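Local atomic coordinates of inorganic pyrophosphatase (Ehrlichia chaffeensis, PDB entry 3LO0), a protein that probably hydrolyses inorganic pyrophosphate to two phosphate ions with the help of magnesium, working as a homohexamer. Residues I37-E42 with V93-R98. Numbering follows the deposited sequence.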
ATOM      1  N   ILE A  37      18.434 -16.474  16.959  1.00 21.93           N
ATOM      2  CA  ILE A  37      17.700 -15.670  17.872  1.00 21.69           C
ATOM      3  C   ILE A  37      16.256 -15.483  17.405  1.00 22.05           C
ATOM      4  O   ILE A  37      15.971 -15.376  16.196  1.00 21.42           O
ATOM      5  CB  ILE A  37      18.377 -14.305  18.053  1.00 21.08           C
ATOM      6  CG1 ILE A  37      18.650 -13.613  16.726  1.00 21.21           C
ATOM      7  CG2 ILE A  37      19.731 -14.454  18.872  1.00 21.31           C
ATOM      8  CD1 ILE A  37      19.002 -12.087  16.883  1.00 18.74           C
ATOM      9  N   ASN A  38      15.355 -15.450  18.373  1.00 22.72           N
ATOM     10  CA  ASN A  38      14.016 -15.018  18.114  1.00 23.69           C
ATOM     11  C   ASN A  38      13.983 -13.515  18.202  1.00 23.56           C
ATOM     12  O   ASN A  38      14.464 -12.910  19.171  1.00 24.08           O
ATOM     13  CB  ASN A  38      13.021 -15.603  19.090  1.00 24.20           C
ATOM     14  CG  ASN A  38      12.863 -17.085  18.945  1.00 25.95           C
ATOM     15  OD1 ASN A  38      12.902 -17.628  17.842  1.00 27.44           O
ATOM     16  ND2 ASN A  38      12.666 -17.761  20.080  1.00 27.51           N
ATOM     17  N   VAL A  39      13.379 -12.888  17.206  1.00 21.82           N
ATOM     18  CA  VAL A  39      13.219 -11.452  17.260  1.00 21.03           C
ATOM     19  C   VAL A  39      11.732 -11.088  17.168  1.00 20.97           C
ATOM     20  O   VAL A  39      11.027 -11.530  16.246  1.00 20.83           O
ATOM     21  CB  VAL A  39      13.995 -10.776  16.114  1.00 21.47           C
ATOM     22  CG1 VAL A  39      13.893  -9.241  16.247  1.00 21.12           C
ATOM     23  CG2 VAL A  39      15.454 -11.281  16.083  1.00 22.45           C
ATOM     24  N   ILE A  40      11.257 -10.303  18.125  1.00 20.00           N
ATOM     25  CA  ILE A  40       9.892  -9.777  18.077  1.00 21.04           C
ATOM     26  C   ILE A  40       9.954  -8.483  17.343  1.00 19.61           C
ATOM     27  O   ILE A  40      10.653  -7.570  17.777  1.00 20.30           O
ATOM     28  CB  ILE A  40       9.286  -9.536  19.466  1.00 21.16           C
ATOM     29  CG1 ILE A  40       9.046 -10.880  20.130  1.00 23.63           C
ATOM     30  CG2 ILE A  40       7.950  -8.749  19.315  1.00 23.88           C
ATOM     31  CD1 ILE A  40       8.325 -10.823  21.466  1.00 25.05           C
ATOM     32  N   ILE A  41       9.274  -8.413  16.206  1.00 20.25           N
ATOM     33  CA  ILE A  41       9.284  -7.223  15.375  1.00 19.42           C
ATOM     34  C   ILE A  41       8.385  -6.132  15.975  1.00 20.37           C
ATOM     35  O   ILE A  41       7.227  -6.393  16.370  1.00 20.22           O
ATOM     36  CB  ILE A  41       8.878  -7.516  13.909  1.00 19.03           C
ATOM     37  CG1 ILE A  41       9.858  -8.507  13.234  1.00 19.27           C
ATOM     38  CG2 ILE A  41       8.859  -6.219  13.091  1.00 18.70           C
ATOM     39  CD1 ILE A  41      11.327  -8.058  13.298  1.00 20.23           C
ATOM     40  N   GLU A  42       8.938  -4.935  16.063  1.00 19.46           N
ATOM     41  CA  GLU A  42       8.208  -3.768  16.516  1.00 20.71           C
ATOM     42  C   GLU A  42       7.783  -2.852  15.386  1.00 21.36           C
ATOM     43  O   GLU A  42       6.669  -2.309  15.419  1.00 21.51           O
ATOM     44  CB  GLU A  42       9.057  -2.966  17.481  1.00 20.28           C
ATOM     45  CG  GLU A  42       9.204  -3.619  18.807  1.00 22.26           C
ATOM     46  CD  GLU A  42      10.198  -2.908  19.672  1.00 25.57           C
ATOM     47  OE1 GLU A  42      11.365  -2.772  19.218  1.00 23.69           O
ATOM     48  OE2 GLU A  42       9.816  -2.497  20.800  1.00 24.16           O
ATOM     49  N   VAL A  93      17.453  -5.349  17.428  1.00 20.16           N
ATOM     50  CA  VAL A  93      17.860  -6.075  16.262  1.00 19.47           C
ATOM     51  C   VAL A  93      17.197  -5.497  14.999  1.00 19.48           C
ATOM     52  O   VAL A  93      15.967  -5.318  14.940  1.00 18.83           O
ATOM     53  CB  VAL A  93      17.496  -7.572  16.387  1.00 18.84           C
ATOM     54  CG1 VAL A  93      18.043  -8.370  15.195  1.00 15.89           C
ATOM     55  CG2 VAL A  93      17.975  -8.124  17.688  1.00 20.56           C
ATOM     56  N   LEU A  94      18.027  -5.268  13.984  1.00 19.03           N
ATOM     57  CA  LEU A  94      17.570  -5.062  12.618  1.00 20.27           C
ATOM     58  C   LEU A  94      17.549  -6.389  11.886  1.00 19.12           C
ATOM     59  O   LEU A  94      18.575  -7.055  11.803  1.00 20.31           O
ATOM     60  CB  LEU A  94      18.525  -4.131  11.873  1.00 19.94           C
ATOM     61  CG  LEU A  94      18.603  -2.743  12.503  1.00 24.08           C
ATOM     62  CD1 LEU A  94      20.012  -2.178  12.390  1.00 26.76           C
ATOM     63  CD2 LEU A  94      17.546  -1.824  11.839  1.00 22.52           C
ATOM     64  N   VAL A  95      16.410  -6.766  11.325  1.00 17.98           N
ATOM     65  CA  VAL A  95      16.337  -7.973  10.530  1.00 17.65           C
ATOM     66  C   VAL A  95      16.108  -7.598   9.080  1.00 19.29           C
ATOM     67  O   VAL A  95      15.061  -7.103   8.737  1.00 19.89           O
ATOM     68  CB  VAL A  95      15.240  -8.927  10.989  1.00 18.39           C
ATOM     69  CG1 VAL A  95      15.347 -10.282  10.237  1.00 17.08           C
ATOM     70  CG2 VAL A  95      15.308  -9.143  12.541  1.00 17.51           C
ATOM     71  N   ALA A  96      17.103  -7.815   8.240  1.00 20.68           N
ATOM     72  CA  ALA A  96      16.942  -7.573   6.809  1.00 22.02           C
ATOM     73  C   ALA A  96      15.990  -8.611   6.252  1.00 22.86           C
ATOM     74  O   ALA A  96      15.998  -9.761   6.670  1.00 22.72           O
ATOM     75  CB  ALA A  96      18.309  -7.644   6.116  1.00 22.92           C
ATOM     76  N   SER A  97      15.098  -8.216   5.337  1.00 23.47           N
ATOM     77  CA  SER A  97      14.212  -9.175   4.759  1.00 24.87           C
ATOM     78  C   SER A  97      13.751  -8.740   3.351  1.00 25.00           C
ATOM     79  O   SER A  97      13.968  -7.609   2.952  1.00 24.65           O
ATOM     80  CB  SER A  97      13.034  -9.434   5.695  1.00 25.39           C
ATOM     81  OG  SER A  97      12.141  -8.360   5.700  1.00 30.21           O
ATOM     82  N   ARG A  98      13.159  -9.658   2.604  1.00 25.99           N
ATOM     83  CA  ARG A  98      12.729  -9.360   1.226  1.00 26.84           C
ATOM     84  C   ARG A  98      11.398  -8.611   1.244  1.00 27.08           C
ATOM     85  O   ARG A  98      11.038  -7.922   0.271  1.00 25.75           O
ATOM     86  CB  ARG A  98      12.553 -10.664   0.417  1.00 27.75           C
ATOM     87  CG  ARG A  98      13.796 -11.488   0.118  1.00 30.02           C
ATOM     88  CD  ARG A  98      13.522 -12.614  -0.969  1.00 30.26           C
ATOM     89  NE  ARG A  98      12.853 -13.831  -0.466  1.00 30.34           N
ATOM     90  CZ  ARG A  98      11.642 -14.277  -0.818  1.00 35.09           C
ATOM     91  NH1 ARG A  98      10.871 -13.639  -1.693  1.00 37.68           N
ATOM     92  NH2 ARG A  98      11.178 -15.400  -0.293  1.00 35.30           N
TER
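Val-39 sits against both Val-93 and Val-95, at the middle of a purely apolar contact. Its CG1 meets CG2 of Val-95 at 4.0 Å, the two side chains reaching toward each other tip to tip. The same CG1 of Val-39 lies 4.0 Å from CB of Val-93, and here the side chains cross obliquely. CG2 of Val-39 lies 4.0 Å from CG1 of Val-93 and also touches CG2 of Val-95. Each methyl of Val-39 thus meets both valines, CG1 from its place anti to the backbone N (chi1 -176°) and CG2 from beside that N.

Two isoleucines extend the patch. Ile-37 sends CD1 tip to tip into the fork of Val-93, 4.2 Å from CG2 and also 4.2 Å from CG1. Its CG1 lies between the backbone N and the carbonyl carbon (chi1 52°), and the chain runs on extended to CD1. Ile-41 comes in obliquely: its CD1 touches CG2 of Val-95 at 4.2 Å.

No hydrogen bond joins the segments. Strands 37-41 and 93-95 run nearly at right angles, 88° apart, with axes 8.6 Å from each other. Strand 76-79 pairs with both strands, and Ile-107, Ile-80, Ile-127 and Ala-129 add further apolar packing.

All five touching residues are buried near the centre of the chain. Asp-92, a predicted magnesium ligand, directly precedes Val-93. Packing between strands across the interior of a closed, curled sheet is characteristic of the beta-barrel core of soluble family I pyrophosphatases.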